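PDB 5JJP: nonribosomal peptide synthase from Streptomyces sp. MJ635-86F5, which activates an aliphatic beta-amino acid by ATP-dependent adenylation. Local coordinates for residues A362-Y367 against G381-S387; R402-V406 against V417-T421. All coordinates share one frame; numbering follows the deposited sequence.

Contact 1: residues A362-Y367 against G381-S387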
ATOM      1  N   ALA A 362       5.627   0.763 -16.518  1.00 22.01           N
ATOM      2  CA  ALA A 362       5.453   2.202 -16.365  1.00 22.61           C
ATOM      3  C   ALA A 362       6.637   2.908 -16.969  1.00 22.98           C
ATOM      4  O   ALA A 362       7.617   2.254 -17.322  1.00 23.66           O
ATOM      5  CB  ALA A 362       5.346   2.571 -14.906  1.00 22.75           C
ATOM      6  N   GLU A 363       6.566   4.234 -17.054  1.00 24.14           N
ATOM      7  CA  GLU A 363       7.674   5.048 -17.549  1.00 24.83           C
ATOM      8  C   GLU A 363       7.603   6.445 -16.947  1.00 27.53           C
ATOM      9  O   GLU A 363       6.531   7.076 -16.841  1.00 22.51           O
ATOM     10  CB  GLU A 363       7.609   5.141 -19.070  1.00 27.85           C
ATOM     11  CG  GLU A 363       8.870   5.641 -19.780  1.00 28.18           C
ATOM     12  CD  GLU A 363       8.539   6.047 -21.215  1.00 30.80           C
ATOM     13  OE1 GLU A 363       7.956   7.149 -21.400  1.00 33.43           O
ATOM     14  OE2 GLU A 363       8.833   5.267 -22.161  1.00 31.33           O
ATOM     15  N   MET A 364       8.765   6.967 -16.562  1.00 28.29           N
ATOM     16  CA  MET A 364       8.801   8.331 -16.064  1.00 26.64           C
ATOM     17  C   MET A 364       9.947   9.056 -16.707  1.00 28.20           C
ATOM     18  O   MET A 364      10.962   8.455 -17.040  1.00 24.81           O
ATOM     19  CB  MET A 364       8.905   8.370 -14.550  1.00 23.69           C
ATOM     20  CG  MET A 364      10.078   7.624 -13.980  1.00 21.82           C
ATOM     21  SD  MET A 364      10.094   7.681 -12.164  1.00 18.40           S
ATOM     22  CE  MET A 364      11.691   6.957 -11.927  1.00 21.73           C
ATOM     23  N   ASP A 365       9.738  10.355 -16.931  1.00 31.24           N
ATOM     24  CA  ASP A 365      10.748  11.231 -17.516  1.00 31.96           C
ATOM     25  C   ASP A 365      10.550  12.632 -16.965  1.00 31.34           C
ATOM     26  O   ASP A 365       9.580  12.900 -16.254  1.00 25.06           O
ATOM     27  CB  ASP A 365      10.647  11.234 -19.047  1.00 32.82           C
ATOM     28  CG  ASP A 365      11.954  11.727 -19.747  1.00 34.86           C
ATOM     29  OD1 ASP A 365      13.013  11.942 -19.068  1.00 29.89           O
ATOM     30  OD2 ASP A 365      11.887  11.923 -20.987  1.00 37.89           O
ATOM     31  N   VAL A 366      11.476  13.524 -17.302  1.00 30.95           N
ATOM     32  CA  VAL A 366      11.593  14.816 -16.630  1.00 31.20           C
ATOM     33  C   VAL A 366      11.200  15.886 -17.656  1.00 31.59           C
ATOM     34  O   VAL A 366      11.538  15.756 -18.830  1.00 29.71           O
ATOM     35  CB  VAL A 366      13.003  14.872 -16.030  1.00 33.82           C
ATOM     36  CG1 VAL A 366      13.690  16.176 -16.262  1.00 35.88           C
ATOM     37  CG2 VAL A 366      12.944  14.536 -14.554  1.00 34.23           C
ATOM     38  N   TYR A 367      10.416  16.881 -17.229  1.00 30.43           N
ATOM     39  CA  TYR A 367       9.803  17.866 -18.144  1.00 29.68           C
ATOM     40  C   TYR A 367      10.075  19.272 -17.724  1.00 29.68           C
ATOM     41  O   TYR A 367      10.071  19.561 -16.548  1.00 28.31           O
ATOM     42  CB  TYR A 367       8.291  17.678 -18.230  1.00 29.43           C
ATOM     43  CG  TYR A 367       7.903  16.553 -19.186  1.00 30.78           C
ATOM     44  CD1 TYR A 367       8.058  15.218 -18.817  1.00 31.50           C
ATOM     45  CD2 TYR A 367       7.440  16.822 -20.462  1.00 29.41           C
ATOM     46  CE1 TYR A 367       7.760  14.187 -19.683  1.00 30.26           C
ATOM     47  CE2 TYR A 367       7.139  15.801 -21.328  1.00 30.53           C
ATOM     48  CZ  TYR A 367       7.323  14.481 -20.945  1.00 30.30           C
ATOM     49  OH  TYR A 367       6.978  13.464 -21.808  1.00 33.73           O
ATOM     50  N   GLY A 381      14.102  18.982 -14.067  1.00 35.56           N
ATOM     51  CA  GLY A 381      12.715  19.236 -14.520  1.00 34.91           C
ATOM     52  C   GLY A 381      11.757  18.483 -13.607  1.00 30.14           C
ATOM     53  O   GLY A 381      12.189  17.892 -12.619  1.00 30.38           O
ATOM     54  N   GLU A 382      10.470  18.515 -13.943  1.00 28.32           N
ATOM     55  CA  GLU A 382       9.434  17.850 -13.150  1.00 28.30           C
ATOM     56  C   GLU A 382       9.171  16.446 -13.676  1.00 24.51           C
ATOM     57  O   GLU A 382       9.092  16.249 -14.898  1.00 21.18           O
ATOM     58  CB  GLU A 382       8.124  18.614 -13.221  1.00 28.40           C
ATOM     59  CG  GLU A 382       7.042  17.977 -12.376  1.00 29.67           C
ATOM     60  CD  GLU A 382       5.750  18.779 -12.359  1.00 28.89           C
ATOM     61  OE1 GLU A 382       5.603  19.683 -13.213  1.00 28.04           O
ATOM     62  OE2 GLU A 382       4.873  18.433 -11.540  1.00 25.04           O
ATOM     63  N   ILE A 383       9.078  15.472 -12.763  1.00 21.17           N
ATOM     64  CA  ILE A 383       8.796  14.071 -13.187  1.00 21.72           C
ATOM     65  C   ILE A 383       7.328  13.949 -13.558  1.00 20.15           C
ATOM     66  O   ILE A 383       6.483  14.333 -12.775  1.00 21.53           O
ATOM     67  CB  ILE A 383       9.100  13.009 -12.107  1.00 20.75           C
ATOM     68  CG1 ILE A 383      10.568  13.032 -11.711  1.00 23.32           C
ATOM     69  CG2 ILE A 383       8.760  11.615 -12.611  1.00 20.70           C
ATOM     70  CD1 ILE A 383      10.844  12.315 -10.393  1.00 24.80           C
ATOM     71  N   TYR A 384       7.077  13.509 -14.798  1.00 20.84           N
ATOM     72  CA  TYR A 384       5.768  13.057 -15.281  1.00 20.61           C
ATOM     73  C   TYR A 384       5.773  11.518 -15.349  1.00 20.76           C
ATOM     74  O   TYR A 384       6.660  10.924 -15.941  1.00 17.00           O
ATOM     75  CB  TYR A 384       5.449  13.569 -16.672  1.00 20.63           C
ATOM     76  CG  TYR A 384       5.112  15.052 -16.781  1.00 22.45           C
ATOM     77  CD1 TYR A 384       5.723  16.011 -15.958  1.00 23.31           C
ATOM     78  CD2 TYR A 384       4.256  15.503 -17.776  1.00 24.01           C
ATOM     79  CE1 TYR A 384       5.445  17.374 -16.109  1.00 25.63           C
ATOM     80  CE2 TYR A 384       3.957  16.851 -17.938  1.00 25.32           C
ATOM     81  CZ  TYR A 384       4.564  17.785 -17.120  1.00 27.57           C
ATOM     82  OH  TYR A 384       4.272  19.108 -17.258  1.00 26.94           O
ATOM     83  N   LEU A 385       4.762  10.892 -14.702  1.00 21.35           N
ATOM     84  CA  LEU A 385       4.653   9.426 -14.628  1.00 18.83           C
ATOM     85  C   LEU A 385       3.545   8.912 -15.554  1.00 16.76           C
ATOM     86  O   LEU A 385       2.394   9.306 -15.464  1.00 15.12           O
ATOM     87  CB  LEU A 385       4.417   9.011 -13.204  1.00 18.40           C
ATOM     88  CG  LEU A 385       4.198   7.541 -12.909  1.00 19.06           C
ATOM     89  CD1 LEU A 385       5.426   6.670 -13.096  1.00 18.12           C
ATOM     90  CD2 LEU A 385       3.736   7.460 -11.472  1.00 18.94           C
ATOM     91  N   ARG A 386       3.946   8.046 -16.473  1.00 15.72           N
ATOM     92  CA  ARG A 386       3.077   7.371 -17.369  1.00 15.58           C
ATOM     93  C   ARG A 386       2.937   5.943 -16.801  1.00 17.26           C
ATOM     94  O   ARG A 386       3.901   5.193 -16.757  1.00 16.85           O
ATOM     95  CB  ARG A 386       3.719   7.341 -18.753  1.00 15.95           C
ATOM     96  CG  ARG A 386       2.901   6.676 -19.833  1.00 15.72           C
ATOM     97  CD  ARG A 386       3.687   6.561 -21.121  1.00 17.01           C
ATOM     98  NE  ARG A 386       4.229   7.858 -21.550  1.00 18.93           N
ATOM     99  CZ  ARG A 386       3.559   8.717 -22.326  1.00 19.06           C
ATOM    100  NH1 ARG A 386       2.332   8.456 -22.757  1.00 17.18           N
ATOM    101  NH2 ARG A 386       4.136   9.832 -22.678  1.00 21.77           N
ATOM    102  N   SER A 387       1.732   5.552 -16.407  1.00 18.00           N
ATOM    103  CA  SER A 387       1.551   4.276 -15.770  1.00 17.00           C
ATOM    104  C   SER A 387       0.097   3.840 -15.690  1.00 16.24           C
ATOM    105  O   SER A 387      -0.769   4.649 -15.347  1.00 16.48           O
ATOM    106  CB  SER A 387       2.094   4.382 -14.332  1.00 18.01           C
ATOM    107  OG  SER A 387       1.757   3.238 -13.543  1.00 17.69           O
TER
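Glu-363 with Arg-386, Asp-365 with Tyr-384 and Tyr-367 with Glu-382 are the hydrogen-bonded pairs of two antiparallel strands whose axes make 148°, each pair joined by two N-H...O bonds; the longest of the six runs from Asp-365 N to Tyr-384 O (3.3 Å). On the face these pairs share, Tyr-367 and Tyr-384, diagonal neighbours, form an offset stack with ring centroids 4.3 Å apart and planes inclined by 21°. The side chains cross at about a right angle: Tyr-367 CG sits over the middle of the Tyr-384 ring, while Tyr-384 CD2 lies above the rim of the other ring. Two flat rings can thus cover one another across the strands, and Tyr-367 CB, 3.6 Å from Tyr-384 CE1, adds a CH-pi contact over the Tyr-384 face. Further along, the extended Glu-363 runs beside Arg-386, but their salt bridge is long, 3.8 Å from OE1 to NE; Arg-386 NH2 has a second acid in Asp-408.

The opposite face is apolar. Met-364 CB packs 3.8 Å from Ile-383 CG2, while its chi1 of 56° sends the flexible thioether away from the partner strand, where the side chain meets Tyr-329. Val-366 CG2 reaches Ile-383 CG1 at 4.0 Å, and Leu-433 helps to bury this apolar surface. Gly-381, lacking a side chain, lets the chain pass tightly against both Tyr-367 O and Val-366 CG1. The strand pair is part of the antiparallel sheet that, as in ANL relatives, forms the distorted beta-barrel-like subdomain beside the two larger sheets.

Contact 2: residues R402-V406 against V417-T421; sequences RAALV and VVFRT
Val-406 and Val-418 form the hydrogen-bonded pair of a beta hairpin, in which the short strand 405-407, entered directly from helix 398-404, runs antiparallel to strand 417-427. Backbone bonds set the register. The two valines exchange N-H...O bonds in both directions, and Arg-420 N donates to Ala-404 O at 2.9 Å. That acceptor belongs to the last helical residue, so the helix end is stitched to the strand before Leu-405 takes up an extended conformation. Nearer the turn of the hairpin, Val-417 CA makes a CA-H...O contact with Val-406 O.

Apolar contacts dominate the face of Leu-405 and Phe-419. Phe-419 has CG anti to its own N (chi1 172°), which turns the ring toward the helix end; there Ala-404 CB meets the ring edge in its plane, 3.9 Å from CE1. Alanine's single methyl fits this close approach of helix to ring. Thr-421 CA lies 3.7 Å above the ring plane, offset toward its rim, and Phe-391 makes an edge-to-face contact with the same ring. Leu-405, paired with Phe-419, extends CD2 to 4.2 Å from Phe-419 CB.

On the face of Val-406 and Val-418, valine methyls lie beside an arginine. Val-406 CG2 approaches Val-418 CG1 to 4.3 Å, and Val-406 CG1 lies 4.1 Å from Arg-420 CD, so the arginine's methylenes cover the valine while its guanidinium reaches polar partners. Bent at chi3 (61°), the arginine presents NH2 to Glu-382 in a salt bridge. Its NH1 donates to a water 3.2 Å away, and that same water donates to Ala-403 O, 2.8 Å from it, on the final turn of the helix.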
ATOM      1  N   ARG A 402      -7.560  17.536 -12.767  1.00 24.30           N
ATOM      2  CA  ARG A 402      -7.103  17.942 -14.093  1.00 26.98           C
ATOM      3  C   ARG A 402      -5.729  18.594 -14.108  1.00 24.39           C
ATOM      4  O   ARG A 402      -5.012  18.503 -15.089  1.00 29.55           O
ATOM      5  CB  ARG A 402      -8.164  18.843 -14.770  1.00 31.17           C
ATOM      6  CG  ARG A 402      -7.783  19.356 -16.151  1.00 35.73           C
ATOM      7  CD  ARG A 402      -7.330  18.257 -17.152  1.00 39.22           C
ATOM      8  NE  ARG A 402      -6.870  18.865 -18.413  1.00 39.92           N
ATOM      9  CZ  ARG A 402      -5.624  19.300 -18.654  1.00 41.22           C
ATOM     10  NH1 ARG A 402      -4.651  19.194 -17.741  1.00 38.39           N
ATOM     11  NH2 ARG A 402      -5.336  19.821 -19.844  1.00 39.49           N
ATOM     12  N   ALA A 403      -5.334  19.222 -13.031  1.00 23.48           N
ATOM     13  CA  ALA A 403      -3.969  19.759 -12.946  1.00 23.86           C
ATOM     14  C   ALA A 403      -2.937  18.645 -12.754  1.00 22.55           C
ATOM     15  O   ALA A 403      -1.841  18.756 -13.219  1.00 20.76           O
ATOM     16  CB  ALA A 403      -3.850  20.782 -11.814  1.00 25.94           C
ATOM     17  N   ALA A 404      -3.315  17.553 -12.101  1.00 24.11           N
ATOM     18  CA  ALA A 404      -2.377  16.437 -11.828  1.00 23.16           C
ATOM     19  C   ALA A 404      -2.385  15.438 -12.964  1.00 22.86           C
ATOM     20  O   ALA A 404      -1.330  15.007 -13.388  1.00 25.19           O
ATOM     21  CB  ALA A 404      -2.726  15.766 -10.532  1.00 23.41           C
ATOM     22  N   LEU A 405      -3.571  15.087 -13.474  1.00 20.83           N
ATOM     23  CA  LEU A 405      -3.692  14.151 -14.585  1.00 20.29           C
ATOM     24  C   LEU A 405      -3.919  14.858 -15.916  1.00 21.54           C
ATOM     25  O   LEU A 405      -5.053  15.253 -16.227  1.00 25.32           O
ATOM     26  CB  LEU A 405      -4.828  13.170 -14.314  1.00 19.12           C
ATOM     27  CG  LEU A 405      -4.566  12.193 -13.158  1.00 18.25           C
ATOM     28  CD1 LEU A 405      -5.833  11.442 -12.849  1.00 18.20           C
ATOM     29  CD2 LEU A 405      -3.478  11.190 -13.506  1.00 18.96           C
ATOM     30  N   VAL A 406      -2.851  14.986 -16.695  1.00 20.79           N
ATOM     31  CA  VAL A 406      -2.852  15.798 -17.868  1.00 21.04           C
ATOM     32  C   VAL A 406      -2.686  15.008 -19.153  1.00 20.65           C
ATOM     33  O   VAL A 406      -2.111  13.911 -19.161  1.00 21.66           O
ATOM     34  CB  VAL A 406      -1.800  16.884 -17.789  1.00 20.67           C
ATOM     35  CG1 VAL A 406      -1.911  17.621 -16.472  1.00 21.34           C
ATOM     36  CG2 VAL A 406      -0.416  16.301 -17.936  1.00 21.68           C
ATOM     37  N   VAL A 417      -3.580   9.901 -20.539  1.00 23.99           N
ATOM     38  CA  VAL A 417      -3.138  10.875 -19.543  1.00 23.86           C
ATOM     39  C   VAL A 417      -1.895  10.421 -18.794  1.00 24.69           C
ATOM     40  O   VAL A 417      -1.554   9.247 -18.755  1.00 23.21           O
ATOM     41  CB  VAL A 417      -4.214  11.212 -18.489  1.00 25.02           C
ATOM     42  CG1 VAL A 417      -5.399  11.957 -19.125  1.00 24.80           C
ATOM     43  CG2 VAL A 417      -4.656   9.966 -17.741  1.00 25.14           C
ATOM     44  N   VAL A 418      -1.239  11.392 -18.193  1.00 23.94           N
ATOM     45  CA  VAL A 418       0.002  11.192 -17.506  1.00 27.00           C
ATOM     46  C   VAL A 418      -0.088  12.008 -16.193  1.00 25.60           C
ATOM     47  O   VAL A 418      -0.919  12.905 -16.105  1.00 24.71           O
ATOM     48  CB  VAL A 418       1.094  11.642 -18.511  1.00 30.66           C
ATOM     49  CG1 VAL A 418       2.016  12.703 -17.963  1.00 31.53           C
ATOM     50  CG2 VAL A 418       1.825  10.446 -19.101  1.00 31.19           C
ATOM     51  N   PHE A 419       0.744  11.700 -15.200  1.00 22.97           N
ATOM     52  CA  PHE A 419       0.658  12.308 -13.860  1.00 23.90           C
ATOM     53  C   PHE A 419       1.829  13.253 -13.599  1.00 23.46           C
ATOM     54  O   PHE A 419       2.994  12.832 -13.614  1.00 21.92           O
ATOM     55  CB  PHE A 419       0.659  11.182 -12.790  1.00 24.96           C
ATOM     56  CG  PHE A 419       0.755  11.665 -11.355  1.00 23.66           C
ATOM     57  CD1 PHE A 419      -0.075  12.677 -10.895  1.00 25.56           C
ATOM     58  CD2 PHE A 419       1.662  11.098 -10.487  1.00 23.85           C
ATOM     59  CE1 PHE A 419       0.006  13.104  -9.583  1.00 27.26           C
ATOM     60  CE2 PHE A 419       1.767  11.513  -9.187  1.00 23.91           C
ATOM     61  CZ  PHE A 419       0.928  12.518  -8.722  1.00 27.10           C
ATOM     62  N   ARG A 420       1.522  14.531 -13.403  1.00 24.14           N
ATOM     63  CA  ARG A 420       2.534  15.480 -12.980  1.00 25.62           C
ATOM     64  C   ARG A 420       2.731  15.279 -11.501  1.00 24.19           C
ATOM     65  O   ARG A 420       1.853  15.639 -10.730  1.00 22.55           O
ATOM     66  CB  ARG A 420       2.110  16.921 -13.214  1.00 29.07           C
ATOM     67  CG  ARG A 420       1.926  17.307 -14.682  1.00 29.97           C
ATOM     68  CD  ARG A 420       1.585  18.777 -14.779  1.00 30.26           C
ATOM     69  NE  ARG A 420       2.663  19.610 -14.233  1.00 34.87           N
ATOM     70  CZ  ARG A 420       2.637  20.947 -14.146  1.00 33.60           C
ATOM     71  NH1 ARG A 420       1.584  21.628 -14.584  1.00 31.86           N
ATOM     72  NH2 ARG A 420       3.667  21.591 -13.590  1.00 31.44           N
ATOM     73  N   THR A 421       3.905  14.760 -11.133  1.00 22.10           N
ATOM     74  CA  THR A 421       4.190  14.324  -9.771  1.00 22.80           C
ATOM     75  C   THR A 421       4.403  15.405  -8.780  1.00 21.88           C
ATOM     76  O   THR A 421       4.351  15.153  -7.617  1.00 23.76           O
ATOM     77  CB  THR A 421       5.498  13.488  -9.697  1.00 21.14           C
ATOM     78  OG1 THR A 421       6.606  14.261 -10.167  1.00 20.42           O
ATOM     79  CG2 THR A 421       5.387  12.241 -10.554  1.00 21.04           C
TER
HETATM   80  O   HOH W   1      -1.463  20.806 -15.060  1.00 28.48           O

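How the contacts relate
Strands 381-386 and 417-427 are neighbours in one antiparallel sheet, which brings the centres of contacts 1 and 2 to about 10 Å from each other and joins strands 363-367 and 405-407 through this shared central pair. Along the chain the two contacts follow in series. Among the links between them are backbone bonds of Leu-385 with Phe-419 and Ile-383 with Thr-421; Glu-382 OE1 to Arg-420 NH2, a 2.7 Å salt bridge; Ile-383 O to Thr-421 OG1, probably a hydrogen bond at 2.6 Å; and Tyr-384 CD2 against Val-418 CG1 at 3.6 Å. Thr-421 opens the Thr-Gly-Asp signature, which in relatives lies at the nucleotide site, so the seam probably borders the ATP pocket.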